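Local coordinates for protein putative transcriptional regulator (Streptomyces coelicolor, PDB 2ZB9) that probably acts as a TetR-family transcriptional regulator, binding DNA through a helix-turn-helix domain and pairing with a second subunit through an all-helical C-terminal domain, at residues A[81-86]-A[100-105]; A[74-79]-A[134-139]; A[96-101]-A[169-174]. All blocks are in the same frame, centred on the assembly; numbering follows the deposited sequence.

Contact 1 of 3, residues A[81-86]-A[100-105]; sequences DTLAFP and RAFTHV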
loop_
_atom_site.group_PDB
_atom_site.type_symbol
_atom_site.label_atom_id
_atom_site.label_comp_id
_atom_site.label_asym_id
_atom_site.label_seq_id
_atom_site.Cartn_x
_atom_site.Cartn_y
_atom_site.Cartn_z
ATOM N N ASP A 81 21.988 -0.083 2.184
ATOM C CA ASP A 81 22.894 -0.995 1.491
ATOM C C ASP A 81 22.190 -2.264 1.036
ATOM O O ASP A 81 22.359 -2.721 -0.097
ATOM C CB ASP A 81 24.069 -1.370 2.394
ATOM C CG ASP A 81 25.029 -0.215 2.616
ATOM O OD1 ASP A 81 26.087 -0.434 3.244
ATOM O OD2 ASP A 81 24.734 0.913 2.163
ATOM N N THR A 82 21.402 -2.834 1.936
ATOM C CA THR A 82 20.663 -4.053 1.656
ATOM C C THR A 82 19.636 -3.882 0.532
ATOM O O THR A 82 19.390 -4.819 -0.227
ATOM C CB THR A 82 19.932 -4.532 2.922
ATOM O OG1 THR A 82 20.869 -4.616 4.004
ATOM C CG2 THR A 82 19.302 -5.897 2.698
ATOM N N LEU A 83 19.041 -2.693 0.424
ATOM C CA LEU A 83 18.026 -2.455 -0.603
ATOM C C LEU A 83 18.536 -1.744 -1.850
ATOM O O LEU A 83 17.749 -1.404 -2.735
ATOM C CB LEU A 83 16.843 -1.671 -0.023
ATOM C CG LEU A 83 16.094 -2.319 1.144
ATOM C CD1 LEU A 83 14.892 -1.455 1.519
ATOM C CD2 LEU A 83 15.636 -3.730 0.752
ATOM N N ALA A 84 19.845 -1.532 -1.929
ATOM C CA ALA A 84 20.439 -0.872 -3.091
ATOM C C ALA A 84 20.172 -1.686 -4.361
ATOM O O ALA A 84 20.056 -2.915 -4.310
ATOM C CB ALA A 84 21.952 -0.698 -2.886
ATOM N N PHE A 85 20.103 -1.000 -5.500
ATOM C CA PHE A 85 19.828 -1.660 -6.773
ATOM C C PHE A 85 21.039 -2.156 -7.541
ATOM O O PHE A 85 21.944 -1.386 -7.864
ATOM C CB PHE A 85 19.029 -0.742 -7.711
ATOM C CG PHE A 85 17.579 -0.621 -7.354
ATOM C CD1 PHE A 85 17.161 0.264 -6.364
ATOM C CD2 PHE A 85 16.632 -1.437 -7.969
ATOM C CE1 PHE A 85 15.823 0.331 -5.985
ATOM C CE2 PHE A 85 15.299 -1.376 -7.597
ATOM C CZ PHE A 85 14.892 -0.485 -6.597
ATOM N N PRO A 86 21.075 -3.458 -7.842
ATOM C CA PRO A 86 22.217 -3.968 -8.598
ATOM C C PRO A 86 22.053 -3.336 -9.975
ATOM O O PRO A 86 20.927 -3.107 -10.414
ATOM C CB PRO A 86 21.959 -5.474 -8.647
ATOM C CG PRO A 86 21.121 -5.731 -7.434
ATOM C CD PRO A 86 20.181 -4.554 -7.432
ATOM N N ARG A 100 13.724 -9.370 -3.881
ATOM C CA ARG A 100 13.906 -10.453 -2.908
ATOM C C ARG A 100 14.555 -9.946 -1.625
ATOM O O ARG A 100 14.179 -10.358 -0.528
ATOM C CB ARG A 100 14.727 -11.593 -3.515
ATOM C CG ARG A 100 13.879 -12.508 -4.396
ATOM C CD ARG A 100 14.707 -13.418 -5.293
ATOM N NE ARG A 100 13.815 -14.183 -6.161
ATOM C CZ ARG A 100 14.171 -14.773 -7.298
ATOM N NH1 ARG A 100 15.423 -14.707 -7.736
ATOM N NH2 ARG A 100 13.258 -15.424 -8.008
ATOM N N ALA A 101 15.528 -9.050 -1.753
ATOM C CA ALA A 101 16.169 -8.488 -0.570
ATOM C C ALA A 101 15.105 -7.655 0.166
ATOM O O ALA A 101 15.032 -7.655 1.397
ATOM C CB ALA A 101 17.358 -7.616 -0.981
ATOM N N PHE A 102 14.263 -6.970 -0.605
ATOM C CA PHE A 102 13.193 -6.148 -0.046
ATOM C C PHE A 102 12.213 -7.028 0.720
ATOM O O PHE A 102 11.822 -6.714 1.841
ATOM C CB PHE A 102 12.454 -5.421 -1.172
ATOM C CG PHE A 102 11.291 -4.598 -0.706
ATOM C CD1 PHE A 102 11.493 -3.456 0.057
ATOM C CD2 PHE A 102 9.988 -4.952 -1.050
ATOM C CE1 PHE A 102 10.409 -2.667 0.470
ATOM C CE2 PHE A 102 8.899 -4.175 -0.643
ATOM C CZ PHE A 102 9.113 -3.031 0.118
ATOM N N THR A 103 11.815 -8.129 0.095
ATOM C CA THR A 103 10.889 -9.069 0.707
ATOM C C THR A 103 11.470 -9.660 1.984
ATOM O O THR A 103 10.765 -9.822 2.978
ATOM C CB THR A 103 10.527 -10.200 -0.284
ATOM O OG1 THR A 103 9.711 -9.656 -1.329
ATOM C CG2 THR A 103 9.762 -11.318 0.416
ATOM N N HIS A 104 12.757 -9.981 1.960
ATOM C CA HIS A 104 13.407 -10.534 3.138
ATOM C C HIS A 104 13.310 -9.518 4.275
ATOM O O HIS A 104 12.915 -9.854 5.392
ATOM C CB HIS A 104 14.877 -10.837 2.849
ATOM C CG HIS A 104 15.639 -11.301 4.052
ATOM N ND1 HIS A 104 15.584 -12.598 4.514
ATOM C CD2 HIS A 104 16.442 -10.629 4.911
ATOM C CE1 HIS A 104 16.319 -12.705 5.608
ATOM N NE2 HIS A 104 16.850 -11.525 5.870
ATOM N N VAL A 105 13.671 -8.272 3.984
ATOM C CA VAL A 105 13.606 -7.216 4.987
ATOM C C VAL A 105 12.201 -7.052 5.552
ATOM O O VAL A 105 12.011 -6.989 6.767
ATOM C CB VAL A 105 14.047 -5.849 4.401
ATOM C CG1 VAL A 105 13.671 -4.718 5.367
ATOM C CG2 VAL A 105 15.552 -5.844 4.162
#
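L83 pushes one methyl, CD2, against the backbone of helix 91-108 at F102, with CD2 3.5 Å from the CA of F102. L83 CG stands anti to its own carbonyl carbon (chi1 -60°), and the isobutyl group then leans across the gap with its two methyls doing different work. CD2 touches the main chain of F102 and also reaches the CB of that residue at 4.1 Å. CD1 lies near the plane of the F102 ring, at its edge. V105, one turn further along, supplies the next apolar surface: its CG2 is 4.0 Å from L83 CD2 and makes a second contact with T82.

These residues sit where helix 67-83 runs out, the helix that in TetR-family regulators leads from the DNA-binding domain into the C-terminal domain. The chain turns away after L83 and soon enters helix 91-108, the helix on which the end of helix 67-83 packs. The L83 carbonyl oxygen, at that helix end, accepts a hydrogen bond from R140 NH2, which joins it to helix 126-153.

T82 lies at the more exposed border of the contact and meets helix 91-108 with two different atoms. Its methyl CG2 crosses V105 at a slant, 4.0 Å from V105 CG2, while its carbonyl oxygen lies 3.5 Å from A101 CB. The small A101 side chain probably allows this close approach. The CA atoms of L83 and F102 are 6.1 Å apart. No hydrogen bond passes directly between 81-86 and 100-105. On the C-terminal domain side, F102 makes edge-to-face contacts with W171 and Y175.

Contact 2 of 3, residues A[74-79]-A[134-139]; sequences GYFHAV and QLYSAQ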
loop_
_atom_site.group_PDB
_atom_site.type_symbol
_atom_site.label_atom_id
_atom_site.label_comp_id
_atom_site.label_asym_id
_atom_site.label_seq_id
_atom_site.Cartn_x
_atom_site.Cartn_y
_atom_site.Cartn_z
ATOM N N GLY A 74 16.759 7.136 10.452
ATOM C CA GLY A 74 17.597 6.030 10.889
ATOM C C GLY A 74 17.252 4.767 10.112
ATOM O O GLY A 74 18.133 3.997 9.714
ATOM N N TYR A 75 15.963 4.552 9.878
ATOM C CA TYR A 75 15.536 3.367 9.149
ATOM C C TYR A 75 16.060 3.375 7.720
ATOM O O TYR A 75 16.618 2.385 7.255
ATOM C CB TYR A 75 14.012 3.261 9.127
ATOM C CG TYR A 75 13.537 1.973 8.499
ATOM C CD1 TYR A 75 13.591 0.771 9.204
ATOM C CD2 TYR A 75 13.095 1.945 7.179
ATOM C CE1 TYR A 75 13.220 -0.434 8.602
ATOM C CE2 TYR A 75 12.725 0.753 6.569
ATOM C CZ TYR A 75 12.791 -0.430 7.282
ATOM O OH TYR A 75 12.443 -1.606 6.660
ATOM N N PHE A 76 15.892 4.496 7.024
ATOM C CA PHE A 76 16.361 4.591 5.644
ATOM C C PHE A 76 17.842 4.211 5.534
ATOM O O PHE A 76 18.239 3.428 4.667
ATOM C CB PHE A 76 16.123 6.008 5.102
ATOM C CG PHE A 76 16.621 6.214 3.698
ATOM C CD1 PHE A 76 17.973 6.473 3.450
ATOM C CD2 PHE A 76 15.744 6.127 2.616
ATOM C CE1 PHE A 76 18.444 6.640 2.145
ATOM C CE2 PHE A 76 16.201 6.291 1.311
ATOM C CZ PHE A 76 17.559 6.549 1.070
ATOM N N HIS A 77 18.660 4.757 6.425
ATOM C CA HIS A 77 20.087 4.461 6.403
ATOM C C HIS A 77 20.455 3.051 6.871
ATOM O O HIS A 77 21.509 2.532 6.518
ATOM C CB HIS A 77 20.829 5.524 7.211
ATOM C CG HIS A 77 20.808 6.869 6.557
ATOM N ND1 HIS A 77 21.643 7.196 5.510
ATOM C CD2 HIS A 77 19.985 7.930 6.727
ATOM C CE1 HIS A 77 21.333 8.399 5.061
ATOM N NE2 HIS A 77 20.330 8.865 5.782
ATOM N N ALA A 78 19.582 2.425 7.650
ATOM C CA ALA A 78 19.843 1.071 8.125
ATOM C C ALA A 78 19.619 0.012 7.036
ATOM O O ALA A 78 20.283 -1.021 7.030
ATOM C CB ALA A 78 18.959 0.764 9.329
ATOM N N VAL A 79 18.685 0.266 6.123
ATOM C CA VAL A 79 18.381 -0.692 5.063
ATOM C C VAL A 79 18.925 -0.293 3.696
ATOM O O VAL A 79 18.823 -1.054 2.735
ATOM C CB VAL A 79 16.846 -0.914 4.932
ATOM C CG1 VAL A 79 16.280 -1.443 6.241
ATOM C CG2 VAL A 79 16.154 0.383 4.550
ATOM N N GLN A 134 9.474 12.525 2.835
ATOM C CA GLN A 134 10.752 13.230 2.760
ATOM C C GLN A 134 11.968 12.433 3.200
ATOM O O GLN A 134 13.039 12.571 2.620
ATOM C CB GLN A 134 10.684 14.536 3.565
ATOM C CG GLN A 134 9.865 15.622 2.872
ATOM C CD GLN A 134 9.660 16.871 3.723
ATOM O OE1 GLN A 134 9.124 17.873 3.248
ATOM N NE2 GLN A 134 10.079 16.813 4.984
ATOM N N LEU A 135 11.805 11.589 4.212
ATOM C CA LEU A 135 12.928 10.823 4.725
ATOM C C LEU A 135 13.014 9.374 4.245
ATOM O O LEU A 135 14.066 8.748 4.358
ATOM C CB LEU A 135 12.907 10.874 6.256
ATOM C CG LEU A 135 12.967 12.294 6.833
ATOM C CD1 LEU A 135 12.714 12.250 8.335
ATOM C CD2 LEU A 135 14.328 12.924 6.524
ATOM N N TYR A 136 11.926 8.838 3.700
ATOM C CA TYR A 136 11.968 7.462 3.225
ATOM C C TYR A 136 11.448 7.179 1.812
ATOM O O TYR A 136 12.233 6.994 0.888
ATOM C CB TYR A 136 11.241 6.528 4.201
ATOM C CG TYR A 136 11.500 5.071 3.893
ATOM C CD1 TYR A 136 12.727 4.481 4.216
ATOM C CD2 TYR A 136 10.551 4.296 3.225
ATOM C CE1 TYR A 136 13.002 3.159 3.878
ATOM C CE2 TYR A 136 10.815 2.971 2.881
ATOM C CZ TYR A 136 12.042 2.411 3.209
ATOM O OH TYR A 136 12.318 1.106 2.866
ATOM N N SER A 137 10.129 7.150 1.645
ATOM C CA SER A 137 9.545 6.797 0.353
ATOM C C SER A 137 9.965 7.591 -0.878
ATOM O O SER A 137 10.203 6.998 -1.930
ATOM C CB SER A 137 8.011 6.768 0.449
ATOM O OG SER A 137 7.478 8.041 0.751
ATOM N N ALA A 138 10.050 8.913 -0.775
ATOM C CA ALA A 138 10.438 9.702 -1.942
ATOM C C ALA A 138 11.789 9.254 -2.483
ATOM O O ALA A 138 11.956 9.084 -3.690
ATOM C CB ALA A 138 10.478 11.192 -1.603
ATOM N N GLN A 139 12.753 9.063 -1.586
ATOM C CA GLN A 139 14.083 8.632 -1.986
ATOM C C GLN A 139 14.087 7.175 -2.458
ATOM O O GLN A 139 14.804 6.839 -3.386
ATOM C CB GLN A 139 15.067 8.785 -0.824
ATOM C CG GLN A 139 15.090 10.161 -0.187
ATOM C CD GLN A 139 15.960 10.201 1.057
ATOM O OE1 GLN A 139 17.189 10.141 0.970
ATOM N NE2 GLN A 139 15.326 10.281 2.224
HETATM O O HOH W 1 12.251 -1.547 4.000
#
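Helix 67-83, the link between the DNA-binding and C-terminal domains of the TetR fold, packs on helix 126-153 here, with F76 and Y136 at the centre. The local axes approach to 9.1 Å. Helix 126-153 has a wider, pi-type turn at 134-137, and both Y136 and the L135 carbonyl, which belong to that turn, meet the F76 side chain. Next to Y136, S137 OG is hydrogen-bonded to D182 OD2 of the second subunit.

F76 holds its ring out anti to the backbone N (chi1 178°), which presents the ring edge to Y136 and one face to Q139. The Q139 amide lies over that face, displaced toward the rim, and the two planes are only 14° apart, an offset stack of amide on ring. Nearer the backbone, Q139 CB meets F76 CE2 at 3.5 Å. The inner part of the F76 side chain rests on helix 126-153 as well: its CB is 3.5 Å from the L135 O. Y136 CD1 comes in at the F76 ring edge, 3.8 Å from F76 CD2. An alanine at F76 would take away the ring under the Q139 amide and the neighbour of Y136 CD1, and is likely to open a gap between the helices and leave the amide freer to turn.

On the other flank, Y75 and Y136 cross at a slant, with ring centroids 5.4 Å apart and planes at 54°. Y136 CE1 lies near the Y75 ring plane, at its edge, and V79 adds a methyl beside the Y136 ring. Y75 also packs on L36 and L37 of helix 20-39, which ties this pairing to the DNA-binding domain. The two phenol oxygens are joined through one water, 2.7 Å from Y75 OH and 2.9 Å from Y136 OH.

Contact 3 of 3, residues A[96-101]-A[169-174]; sequences LAQLRA and QLWGAV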
loop_
_atom_site.group_PDB
_atom_site.type_symbol
_atom_site.label_atom_id
_atom_site.label_comp_id
_atom_site.label_asym_id
_atom_site.label_seq_id
_atom_site.Cartn_x
_atom_site.Cartn_y
_atom_site.Cartn_z
ATOM N N LEU A 96 14.717 -8.804 -9.734
ATOM C CA LEU A 96 14.409 -9.969 -8.898
ATOM C C LEU A 96 15.282 -9.944 -7.652
ATOM O O LEU A 96 14.812 -10.193 -6.545
ATOM C CB LEU A 96 14.663 -11.285 -9.646
ATOM C CG LEU A 96 13.584 -12.095 -10.384
ATOM C CD1 LEU A 96 12.176 -11.649 -9.997
ATOM C CD2 LEU A 96 13.802 -11.958 -11.872
ATOM N N ALA A 97 16.560 -9.639 -7.829
ATOM C CA ALA A 97 17.482 -9.592 -6.695
ATOM C C ALA A 97 17.089 -8.520 -5.684
ATOM O O ALA A 97 17.135 -8.756 -4.482
ATOM C CB ALA A 97 18.908 -9.347 -7.181
ATOM N N GLN A 98 16.694 -7.346 -6.166
ATOM C CA GLN A 98 16.313 -6.261 -5.262
ATOM C C GLN A 98 14.976 -6.539 -4.573
ATOM O O GLN A 98 14.843 -6.313 -3.376
ATOM C CB GLN A 98 16.255 -4.931 -6.027
ATOM C CG GLN A 98 16.310 -3.668 -5.164
ATOM C CD GLN A 98 15.040 -3.421 -4.377
ATOM O OE1 GLN A 98 13.963 -3.869 -4.762
ATOM N NE2 GLN A 98 15.155 -2.680 -3.278
ATOM N N LEU A 99 13.989 -7.028 -5.321
ATOM C CA LEU A 99 12.682 -7.328 -4.735
ATOM C C LEU A 99 12.798 -8.433 -3.680
ATOM O O LEU A 99 12.050 -8.441 -2.701
ATOM C CB LEU A 99 11.667 -7.774 -5.802
ATOM C CG LEU A 99 10.659 -6.824 -6.467
ATOM C CD1 LEU A 99 10.135 -5.811 -5.450
ATOM C CD2 LEU A 99 11.302 -6.118 -7.632
ATOM N N ARG A 100 13.724 -9.370 -3.881
ATOM C CA ARG A 100 13.906 -10.453 -2.908
ATOM C C ARG A 100 14.555 -9.946 -1.625
ATOM O O ARG A 100 14.179 -10.358 -0.528
ATOM C CB ARG A 100 14.727 -11.593 -3.515
ATOM C CG ARG A 100 13.879 -12.508 -4.396
ATOM C CD ARG A 100 14.707 -13.418 -5.293
ATOM N NE ARG A 100 13.815 -14.183 -6.161
ATOM C CZ ARG A 100 14.171 -14.773 -7.298
ATOM N NH1 ARG A 100 15.423 -14.707 -7.736
ATOM N NH2 ARG A 100 13.258 -15.424 -8.008
ATOM N N ALA A 101 15.528 -9.050 -1.753
ATOM C CA ALA A 101 16.169 -8.488 -0.570
ATOM C C ALA A 101 15.105 -7.655 0.166
ATOM O O ALA A 101 15.032 -7.655 1.397
ATOM C CB ALA A 101 17.358 -7.616 -0.981
ATOM N N GLN A 169 3.619 -0.936 -9.296
ATOM C CA GLN A 169 3.228 -2.282 -9.690
ATOM C C GLN A 169 4.199 -3.351 -9.216
ATOM O O GLN A 169 3.972 -4.545 -9.423
ATOM C CB GLN A 169 3.026 -2.348 -11.206
ATOM C CG GLN A 169 1.799 -1.555 -11.647
ATOM C CD GLN A 169 1.512 -1.688 -13.124
ATOM O OE1 GLN A 169 2.250 -1.176 -13.957
ATOM N NE2 GLN A 169 0.436 -2.385 -13.456
ATOM N N LEU A 170 5.283 -2.918 -8.581
ATOM C CA LEU A 170 6.263 -3.842 -8.023
ATOM C C LEU A 170 6.227 -3.697 -6.504
ATOM O O LEU A 170 5.537 -4.440 -5.819
ATOM C CB LEU A 170 7.680 -3.539 -8.519
ATOM C CG LEU A 170 8.173 -4.041 -9.877
ATOM C CD1 LEU A 170 7.564 -5.403 -10.185
ATOM C CD2 LEU A 170 7.822 -3.049 -10.945
ATOM N N TRP A 171 6.964 -2.720 -5.988
ATOM C CA TRP A 171 7.016 -2.473 -4.551
ATOM C C TRP A 171 5.636 -2.138 -3.975
ATOM O O TRP A 171 5.268 -2.625 -2.907
ATOM C CB TRP A 171 8.021 -1.344 -4.272
ATOM C CG TRP A 171 9.398 -1.731 -4.719
ATOM C CD1 TRP A 171 10.289 -2.510 -4.036
ATOM C CD2 TRP A 171 9.972 -1.509 -6.019
ATOM N NE1 TRP A 171 11.370 -2.799 -4.830
ATOM C CE2 TRP A 171 11.204 -2.205 -6.049
ATOM C CE3 TRP A 171 9.561 -0.801 -7.155
ATOM C CZ2 TRP A 171 12.032 -2.214 -7.184
ATOM C CZ3 TRP A 171 10.385 -0.809 -8.284
ATOM C CH2 TRP A 171 11.608 -1.515 -8.286
ATOM N N GLY A 172 4.872 -1.315 -4.686
ATOM C CA GLY A 172 3.546 -0.961 -4.206
ATOM C C GLY A 172 2.673 -2.189 -4.000
ATOM O O GLY A 172 1.912 -2.261 -3.034
ATOM N N ALA A 173 2.780 -3.148 -4.920
ATOM C CA ALA A 173 2.020 -4.401 -4.853
ATOM C C ALA A 173 2.403 -5.183 -3.602
ATOM O O ALA A 173 1.554 -5.810 -2.971
ATOM C CB ALA A 173 2.294 -5.255 -6.097
ATOM N N VAL A 174 3.690 -5.164 -3.262
ATOM C CA VAL A 174 4.183 -5.860 -2.074
ATOM C C VAL A 174 3.654 -5.159 -0.820
ATOM O O VAL A 174 3.133 -5.805 0.092
ATOM C CB VAL A 174 5.732 -5.855 -2.010
ATOM C CG1 VAL A 174 6.208 -6.588 -0.748
ATOM C CG2 VAL A 174 6.310 -6.507 -3.259
#
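W171 meets helix 91-108 through two kinds of interaction, a hydrogen bond at the edge of its indole and apolar packing on its face. The polar one runs from W171 NE1 to Q98 OE1, 2.8 Å long with an N-H...O angle of 151°. The oxygen sits almost in the indole plane, while the donor is tilted out of the carbonyl plane of the amide. The Q98 chain bends at chi2 (-72°) to bring OE1 to the indole edge; its amide plane stands steeply to the ring. The other end of that amide is also held, since Q98 NE2 donates to the L83 carbonyl, and the two bonds together fix which way round the group sits. They also satisfy polar atoms in a buried setting.

The apolar contacts centre on L99. Its CD1 sits over the five-membered ring of W171, 3.7 Å from the centroid, a CH-pi contact. L99 CD2 extends the packing to L170, where it is 4.4 Å from L170 CG, and V174 adds a looser touch on CD1. The F85 ring meets the indole with its plane steeply inclined.

The local helix axes are 11.3 Å apart and run nearly in the same direction, at 18°, with the large L99 and W171 side chains filling the space between. On helix 163-179, Q169 turns instead to the second subunit, bonding to L193, N196 and Q169 of that chain. Helix 91-108 packed on a helix that reaches the partner subunit is consistent with the dimerising C-terminal domain of TetR-family regulators.

Along the chain the segments come in the order 74-79, 81-86, 96-101 overlapping 100-105, 134-139, then 169-174. Contact 1 is nested inside the loop closed by contact 2, while contacts 2 and 3 interleave. Contacts 1 and 2 share helix 67-83, and their centres lie 13 Å apart; contacts 1 and 3 share helix 91-108, with centres 9 Å apart. Contact 1 touches both of the others, whereas contacts 2 and 3 stay about 7 Å apart at their nearest atoms. Segments of contacts 2 and 3 each reach the second subunit, and the packing is continuous from the linking helix to helix 163-179, consistent with coupling the DNA-binding domain to the dimer.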